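Local atomic coordinates of L-ribulose 3-epimerase (Mesorhizobium loti, PDB entry 3VYL), a protein that epimerises ketoses at the C3 position, most efficiently L-ribulose, with a manganese ion bound in its TIM barrel. Residues A2-H7 / H272-I277; G213-G218 / L238-F243. One frame throughout, in Å; residues are numbered along the deposited sequence.

Contact 1: A2-H7 / H272-I277; sequences ARIGIH and HARAFI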
ATOM      1  N   ALA A   2      -7.550 -22.822  16.504  1.00 63.23           N
ATOM      2  CA  ALA A   2      -6.250 -22.233  16.371  1.00 55.83           C
ATOM      3  C   ALA A   2      -5.846 -21.316  17.494  1.00 53.03           C
ATOM      4  O   ALA A   2      -6.652 -20.675  18.123  1.00 49.87           O
ATOM      5  CB  ALA A   2      -6.165 -21.537  15.065  1.00 51.81           C
ATOM      6  N   ARG A   3      -4.545 -21.237  17.677  1.00 49.56           N
ATOM      7  CA  ARG A   3      -3.954 -20.505  18.749  1.00 47.36           C
ATOM      8  C   ARG A   3      -3.249 -19.334  18.213  1.00 40.83           C
ATOM      9  O   ARG A   3      -2.855 -19.334  17.115  1.00 40.81           O
ATOM     10  CB  ARG A   3      -2.986 -21.395  19.491  1.00 52.99           C
ATOM     11  CG  ARG A   3      -3.661 -22.104  20.625  1.00 58.85           C
ATOM     12  CD  ARG A   3      -4.886 -21.284  20.894  1.00 62.93           C
ATOM     13  NE  ARG A   3      -5.407 -21.450  22.220  1.00 72.76           N
ATOM     14  CZ  ARG A   3      -6.586 -21.981  22.483  1.00 77.87           C
ATOM     15  NH1 ARG A   3      -7.354 -22.422  21.507  1.00 79.82           N
ATOM     16  NH2 ARG A   3      -6.991 -22.064  23.729  1.00 78.60           N
ATOM     17  N   ILE A   4      -3.166 -18.291  18.988  1.00 39.55           N
ATOM     18  CA  ILE A   4      -2.345 -17.183  18.638  1.00 38.07           C
ATOM     19  C   ILE A   4      -1.256 -17.207  19.648  1.00 37.17           C
ATOM     20  O   ILE A   4      -1.471 -17.072  20.813  1.00 35.83           O
ATOM     21  CB  ILE A   4      -3.116 -15.886  18.696  1.00 38.28           C
ATOM     22  CG1 ILE A   4      -4.246 -15.962  17.709  1.00 38.59           C
ATOM     23  CG2 ILE A   4      -2.253 -14.735  18.287  1.00 38.59           C
ATOM     24  CD1 ILE A   4      -4.705 -14.631  17.238  1.00 39.08           C
ATOM     25  N   GLY A   5      -0.069 -17.434  19.167  1.00 35.83           N
ATOM     26  CA  GLY A   5       1.068 -17.584  20.060  1.00 35.79           C
ATOM     27  C   GLY A   5       2.064 -16.444  20.091  1.00 35.63           C
ATOM     28  O   GLY A   5       1.888 -15.406  19.447  1.00 35.79           O
ATOM     29  N   ILE A   6       3.127 -16.663  20.854  1.00 35.34           N
ATOM     30  CA  ILE A   6       4.232 -15.724  20.999  1.00 34.05           C
ATOM     31  C   ILE A   6       5.480 -16.561  21.303  1.00 33.83           C
ATOM     32  O   ILE A   6       5.395 -17.593  21.963  1.00 34.24           O
ATOM     33  CB  ILE A   6       3.932 -14.689  22.114  1.00 33.72           C
ATOM     34  CG1 ILE A   6       4.995 -13.582  22.155  1.00 34.41           C
ATOM     35  CG2 ILE A   6       3.764 -15.371  23.471  1.00 32.56           C
ATOM     36  CD1 ILE A   6       4.644 -12.414  23.056  1.00 31.96           C
ATOM     37  N   HIS A   7       6.629 -16.134  20.800  1.00 34.50           N
ATOM     38  CA  HIS A   7       7.880 -16.845  21.037  1.00 34.22           C
ATOM     39  C   HIS A   7       8.403 -16.538  22.414  1.00 34.35           C
ATOM     40  O   HIS A   7       8.441 -15.379  22.825  1.00 33.50           O
ATOM     41  CB  HIS A   7       8.911 -16.463  19.990  1.00 34.33           C
ATOM     42  CG  HIS A   7      10.050 -17.441  19.879  1.00 37.13           C
ATOM     43  ND1 HIS A   7      10.279 -18.161  18.764  1.00 38.94           N
ATOM     44  CD2 HIS A   7      11.025 -17.818  20.801  1.00 36.72           C
ATOM     45  CE1 HIS A   7      11.348 -18.958  18.959  1.00 40.96           C
ATOM     46  NE2 HIS A   7      11.802 -18.746  20.208  1.00 40.05           N
ATOM     47  N   HIS A 272       0.350  -5.139  22.519  1.00 29.82           N
ATOM     48  CA  HIS A 272       0.166  -4.463  21.228  1.00 27.93           C
ATOM     49  C   HIS A 272       0.100  -5.448  20.090  1.00 27.67           C
ATOM     50  O   HIS A 272      -0.761  -5.348  19.212  1.00 27.80           O
ATOM     51  CB  HIS A 272       1.285  -3.468  20.983  1.00 25.89           C
ATOM     52  CG  HIS A 272       1.225  -2.806  19.633  1.00 26.15           C
ATOM     53  ND1 HIS A 272       1.748  -3.370  18.522  1.00 25.86           N
ATOM     54  CD2 HIS A 272       0.692  -1.584  19.238  1.00 24.24           C
ATOM     55  CE1 HIS A 272       1.562  -2.546  17.481  1.00 24.28           C
ATOM     56  NE2 HIS A 272       0.918  -1.456  17.922  1.00 23.60           N
ATOM     57  N   ALA A 273       1.004  -6.414  20.097  1.00 26.55           N
ATOM     58  CA  ALA A 273       1.027  -7.415  19.054  1.00 26.66           C
ATOM     59  C   ALA A 273      -0.252  -8.233  19.096  1.00 27.65           C
ATOM     60  O   ALA A 273      -0.753  -8.660  18.054  1.00 28.94           O
ATOM     61  CB  ALA A 273       2.244  -8.309  19.197  1.00 24.97           C
ATOM     62  N   ARG A 274      -0.782  -8.435  20.302  1.00 28.86           N
ATOM     63  CA  ARG A 274      -2.015  -9.198  20.487  1.00 28.51           C
ATOM     64  C   ARG A 274      -3.216  -8.475  19.868  1.00 28.16           C
ATOM     65  O   ARG A 274      -4.026  -9.100  19.180  1.00 28.00           O
ATOM     66  CB  ARG A 274      -2.278  -9.483  21.971  1.00 28.36           C
ATOM     67  CG  ARG A 274      -3.382 -10.506  22.219  1.00 29.17           C
ATOM     68  CD  ARG A 274      -3.110 -11.798  21.461  1.00 30.25           C
ATOM     69  NE  ARG A 274      -4.265 -12.694  21.381  1.00 32.36           N
ATOM     70  CZ  ARG A 274      -5.344 -12.494  20.621  1.00 32.82           C
ATOM     71  NH1 ARG A 274      -5.456 -11.396  19.875  1.00 32.63           N
ATOM     72  NH2 ARG A 274      -6.327 -13.388  20.624  1.00 31.23           N
ATOM     73  N   ALA A 275      -3.317  -7.168  20.114  1.00 26.64           N
ATOM     74  CA  ALA A 275      -4.406  -6.372  19.577  1.00 27.06           C
ATOM     75  C   ALA A 275      -4.294  -6.276  18.055  1.00 28.81           C
ATOM     76  O   ALA A 275      -5.306  -6.354  17.343  1.00 28.47           O
ATOM     77  CB  ALA A 275      -4.416  -4.986  20.201  1.00 25.52           C
ATOM     78  N   PHE A 276      -3.057  -6.123  17.570  1.00 28.53           N
ATOM     79  CA  PHE A 276      -2.787  -5.919  16.153  1.00 28.62           C
ATOM     80  C   PHE A 276      -3.172  -7.167  15.366  1.00 29.70           C
ATOM     81  O   PHE A 276      -3.883  -7.083  14.364  1.00 30.51           O
ATOM     82  CB  PHE A 276      -1.311  -5.571  15.947  1.00 28.24           C
ATOM     83  CG  PHE A 276      -0.949  -5.165  14.537  1.00 27.38           C
ATOM     84  CD1 PHE A 276      -0.699  -6.121  13.558  1.00 26.36           C
ATOM     85  CD2 PHE A 276      -0.797  -3.815  14.205  1.00 27.22           C
ATOM     86  CE1 PHE A 276      -0.331  -5.738  12.274  1.00 27.04           C
ATOM     87  CE2 PHE A 276      -0.442  -3.427  12.917  1.00 25.99           C
ATOM     88  CZ  PHE A 276      -0.206  -4.392  11.953  1.00 26.76           C
ATOM     89  N   ILE A 277      -2.712  -8.326  15.820  1.00 29.78           N
ATOM     90  CA  ILE A 277      -3.083  -9.570  15.143  1.00 29.73           C
ATOM     91  C   ILE A 277      -4.584  -9.842  15.321  1.00 29.93           C
ATOM     92  O   ILE A 277      -5.251 -10.293  14.385  1.00 30.72           O
ATOM     93  CB  ILE A 277      -2.237 -10.778  15.598  1.00 28.34           C
ATOM     94  CG1 ILE A 277      -0.735 -10.492  15.415  1.00 28.49           C
ATOM     95  CG2 ILE A 277      -2.626 -12.016  14.810  1.00 28.56           C
ATOM     96  CD1 ILE A 277       0.197 -11.505  16.069  1.00 27.26           C
TER
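The terminal methyl of I4, CD1, lies over one face of the R274 guanidinium. It stands 3.9 Å above the plane of that group and is offset toward its rim, over the side that carries NH2. The nearest pair is I4 CD1 to R274 NH2, at 4.0 Å. The two side chains cross at about a right angle, with the aliphatic end of I4 above the flat cationic group. This is van der Waals contact and not a polar bond.

The same methyl also meets the helix directly. I4 CD1 comes to 4.1 Å from CG2 of I277. One methyl therefore touches both R274 and I277, which lie on the same helix. CG1 of I4 sits opposite its carbonyl carbon (chi1 -61°), and the nearly extended second torsion carries CD1 out toward the helix. R274 gets there differently. Its chain leaves the helix with CG anti to the backbone N and then bends at chi2 (54°), which brings the guanidinium back toward the strand. NE of R274 makes a weak hydrogen bond to the carbonyl oxygen of G31, and the side chain also rests on F32.

The contact is partly buried. I277 is its buried member and packs further on L238 and F240 of strand 238-240. The contact joins the first strand of the TIM barrel, 4-7, to the last helix, 266-292, on the outside of the barrel. Strand 4-7 runs between strands 34-37 and 238-240, with I6 packing on I35 of one and F240 of the other. The helix lies against this seam, and its H272 bonds to T283 of the second subunit.

Contact 2: G213-G218 / L238-F243; sequences GFLGTG and LSFESF. With MN (manganese (II) ion), chain I.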
ATOM      1  N   GLY A 213      10.697  -5.479  14.966  1.00 22.35           N
ATOM      2  CA  GLY A 213      10.240  -4.758  16.155  1.00 22.37           C
ATOM      3  C   GLY A 213       8.734  -4.800  16.335  1.00 21.87           C
ATOM      4  O   GLY A 213       8.096  -5.813  16.039  1.00 20.57           O
ATOM      5  N   PHE A 214       8.166  -3.699  16.825  1.00 21.83           N
ATOM      6  CA  PHE A 214       6.716  -3.579  16.947  1.00 23.12           C
ATOM      7  C   PHE A 214       6.042  -3.800  15.587  1.00 23.67           C
ATOM      8  O   PHE A 214       6.499  -3.292  14.547  1.00 23.93           O
ATOM      9  CB  PHE A 214       6.317  -2.185  17.435  1.00 24.47           C
ATOM     10  CG  PHE A 214       6.295  -2.014  18.932  1.00 25.65           C
ATOM     11  CD1 PHE A 214       7.426  -1.575  19.622  1.00 26.61           C
ATOM     12  CD2 PHE A 214       5.125  -2.214  19.649  1.00 26.17           C
ATOM     13  CE1 PHE A 214       7.390  -1.375  21.003  1.00 26.68           C
ATOM     14  CE2 PHE A 214       5.084  -2.016  21.031  1.00 26.36           C
ATOM     15  CZ  PHE A 214       6.214  -1.593  21.707  1.00 25.92           C
ATOM     16  N   LEU A 215       4.942  -4.547  15.613  1.00 23.40           N
ATOM     17  CA  LEU A 215       4.061  -4.704  14.465  1.00 22.07           C
ATOM     18  C   LEU A 215       3.476  -3.372  14.023  1.00 21.85           C
ATOM     19  O   LEU A 215       3.084  -2.565  14.853  1.00 20.90           O
ATOM     20  CB  LEU A 215       2.951  -5.676  14.826  1.00 22.28           C
ATOM     21  CG  LEU A 215       3.131  -7.169  14.505  1.00 22.51           C
ATOM     22  CD1 LEU A 215       4.579  -7.635  14.355  1.00 21.72           C
ATOM     23  CD2 LEU A 215       2.360  -7.996  15.526  1.00 22.39           C
ATOM     24  N   GLY A 216       3.459  -3.141  12.705  1.00 23.04           N
ATOM     25  CA  GLY A 216       2.898  -1.924  12.094  1.00 21.89           C
ATOM     26  C   GLY A 216       3.874  -0.779  12.111  1.00 21.89           C
ATOM     27  O   GLY A 216       3.575   0.334  11.719  1.00 23.70           O
ATOM     28  N   THR A 217       5.072  -1.067  12.556  1.00 22.29           N
ATOM     29  CA  THR A 217       6.073  -0.046  12.801  1.00 22.03           C
ATOM     30  C   THR A 217       7.162  -0.119  11.705  1.00 21.47           C
ATOM     31  O   THR A 217       8.177   0.577  11.742  1.00 20.32           O
ATOM     32  CB  THR A 217       6.557  -0.232  14.261  1.00 21.80           C
ATOM     33  OG1 THR A 217       6.069   0.854  15.049  1.00 23.68           O
ATOM     34  CG2 THR A 217       8.017  -0.313  14.389  1.00 21.03           C
ATOM     35  N   GLY A 218       6.905  -0.970  10.712  1.00 21.16           N
ATOM     36  CA  GLY A 218       7.854  -1.245   9.647  1.00 21.34           C
ATOM     37  C   GLY A 218       7.204  -1.147   8.288  1.00 20.86           C
ATOM     38  O   GLY A 218       6.251  -0.397   8.108  1.00 21.81           O
ATOM     39  N   LEU A 238      -0.617 -19.329  14.630  1.00 35.40           N
ATOM     40  CA  LEU A 238       0.387 -18.364  14.217  1.00 36.75           C
ATOM     41  C   LEU A 238       0.911 -17.616  15.429  1.00 36.20           C
ATOM     42  O   LEU A 238       0.171 -17.398  16.397  1.00 37.87           O
ATOM     43  CB  LEU A 238      -0.156 -17.398  13.159  1.00 37.77           C
ATOM     44  CG  LEU A 238      -1.421 -16.588  13.413  1.00 38.63           C
ATOM     45  CD1 LEU A 238      -1.113 -15.328  14.206  1.00 38.64           C
ATOM     46  CD2 LEU A 238      -2.020 -16.225  12.064  1.00 40.67           C
ATOM     47  N   SER A 239       2.177 -17.216  15.381  1.00 33.83           N
ATOM     48  CA  SER A 239       2.781 -16.582  16.546  1.00 32.57           C
ATOM     49  C   SER A 239       3.552 -15.328  16.249  1.00 30.42           C
ATOM     50  O   SER A 239       4.167 -15.202  15.195  1.00 30.99           O
ATOM     51  CB  SER A 239       3.683 -17.563  17.276  1.00 32.27           C
ATOM     52  OG  SER A 239       2.866 -18.498  17.929  1.00 34.66           O
ATOM     53  N   PHE A 240       3.517 -14.417  17.213  1.00 27.94           N
ATOM     54  CA  PHE A 240       4.275 -13.184  17.174  1.00 27.20           C
ATOM     55  C   PHE A 240       5.738 -13.445  17.504  1.00 27.71           C
ATOM     56  O   PHE A 240       6.042 -14.227  18.398  1.00 28.33           O
ATOM     57  CB  PHE A 240       3.669 -12.199  18.168  1.00 25.56           C
ATOM     58  CG  PHE A 240       4.466 -10.942  18.347  1.00 25.50           C
ATOM     59  CD1 PHE A 240       4.835 -10.160  17.243  1.00 24.87           C
ATOM     60  CD2 PHE A 240       4.825 -10.518  19.618  1.00 24.28           C
ATOM     61  CE1 PHE A 240       5.549  -8.988  17.412  1.00 23.46           C
ATOM     62  CE2 PHE A 240       5.547  -9.351  19.787  1.00 24.50           C
ATOM     63  CZ  PHE A 240       5.903  -8.583  18.683  1.00 23.83           C
ATOM     64  N   GLU A 241       6.636 -12.772  16.789  1.00 28.42           N
ATOM     65  CA  GLU A 241       8.085 -12.993  16.901  1.00 28.93           C
ATOM     66  C   GLU A 241       8.805 -11.630  16.866  1.00 28.48           C
ATOM     67  O   GLU A 241       8.586 -10.819  15.968  1.00 26.48           O
ATOM     68  CB  GLU A 241       8.554 -13.895  15.747  1.00 28.76           C
ATOM     69  CG  GLU A 241       9.870 -14.635  15.949  1.00 29.37           C
ATOM     70  CD  GLU A 241      10.332 -15.415  14.712  1.00 30.55           C
ATOM     71  OE1 GLU A 241      11.357 -16.118  14.798  1.00 34.57           O
ATOM     72  OE2 GLU A 241       9.702 -15.349  13.643  1.00 29.19           O
ATOM     73  N   SER A 242       9.523 -11.300  17.924  1.00 29.63           N
ATOM     74  CA  SER A 242      10.344 -10.104  18.002  1.00 31.33           C
ATOM     75  C   SER A 242      11.437 -10.331  19.021  1.00 34.19           C
ATOM     76  O   SER A 242      11.175 -10.829  20.068  1.00 34.69           O
ATOM     77  CB  SER A 242       9.477  -8.939  18.412  1.00 30.28           C
ATOM     78  OG  SER A 242      10.147  -7.729  18.366  1.00 30.98           O
ATOM     79  N   PHE A 243      12.667  -9.948  18.750  1.00 37.77           N
ATOM     80  CA  PHE A 243      13.734 -10.242  19.699  1.00 40.44           C
ATOM     81  C   PHE A 243      14.520  -9.006  20.140  1.00 43.31           C
ATOM     82  O   PHE A 243      14.518  -7.965  19.450  1.00 44.33           O
ATOM     83  CB  PHE A 243      14.655 -11.343  19.152  1.00 41.19           C
ATOM     84  CG  PHE A 243      13.939 -12.634  18.798  1.00 41.76           C
ATOM     85  CD1 PHE A 243      13.131 -13.295  19.737  1.00 41.76           C
ATOM     86  CD2 PHE A 243      14.084 -13.201  17.533  1.00 40.32           C
ATOM     87  CE1 PHE A 243      12.479 -14.481  19.409  1.00 40.08           C
ATOM     88  CE2 PHE A 243      13.439 -14.390  17.206  1.00 39.30           C
ATOM     89  CZ  PHE A 243      12.643 -15.031  18.143  1.00 39.74           C
TER
HETATM   90 MN    MN I1001      10.460 -17.232  12.397  1.00 21.12          MN
HETATM   91  O   HOH W   1       8.356  -8.342  14.942  1.00 19.89           O
HETATM   92  O   HOH W   2      12.785 -17.248  12.855  1.00 31.83           O
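This contact lies at the C-terminal end of the barrel strands, where TIM barrels carry their active sites. The loop 213-218, between strand 202-207 and helix 222-231, packs on F240 and on the residues that follow it. F240 and S242, the sequence neighbours of E241, face the loop. L215 and F240 supply the apolar part. L215 CD1 meets the edge of the F240 ring near its plane, 3.5 Å from F240 CE1. L215 CD2 lies well out of that plane, beyond the same rim, 3.7 Å from F240 CD1. The L215 and F240 side chains run alongside one another, pointing opposite ways. With an alanine at L215, the CE1 side of the F240 ring would probably lose both methyls and a gap would open between loop and strand.

Water 1 joins the two backbones. It donates to G213 O at 2.8 Å and to E241 O at 2.7 Å, so both buried carbonyls are served by one molecule. OG of S242 also faces G213, but its hydrogen bonds go to R212 O and W263 NE1.

E241 turns the other way. CG is anti to the backbone N (chi1 -159°) and the chain stays extended, which takes the carboxylate to the manganese. OE2 binds the metal at 2.4 Å, and E147, D180 and H206 bind it too. Water 2 is also a ligand and donates to E241 OE1 at 2.7 Å. A carboxylate that holds both the manganese and its water is consistent with a metal-dependent ketose epimerase.

The centres of the two contacts are 9 Å apart. Contact 2 falls, in sequence, between the two segments of contact 1, which join the start of the chain to its last helix. They share a seam of the barrel, since strands 4-7 and 238-240 are neighbours there. Backbone bonds, probably G5 N to L238 O and G5 O to F240 N, join the first and last strands and complete the eight-stranded ring. Helix 266-292 also links them, because A273 touches both L215 and F240. Contact 1 is on the outer, helix side of the sheet, and contact 2 at its metal-binding end. Helix 266-292 and loop 213-218 both touch the second subunit, so each contact has one member at the subunit interface.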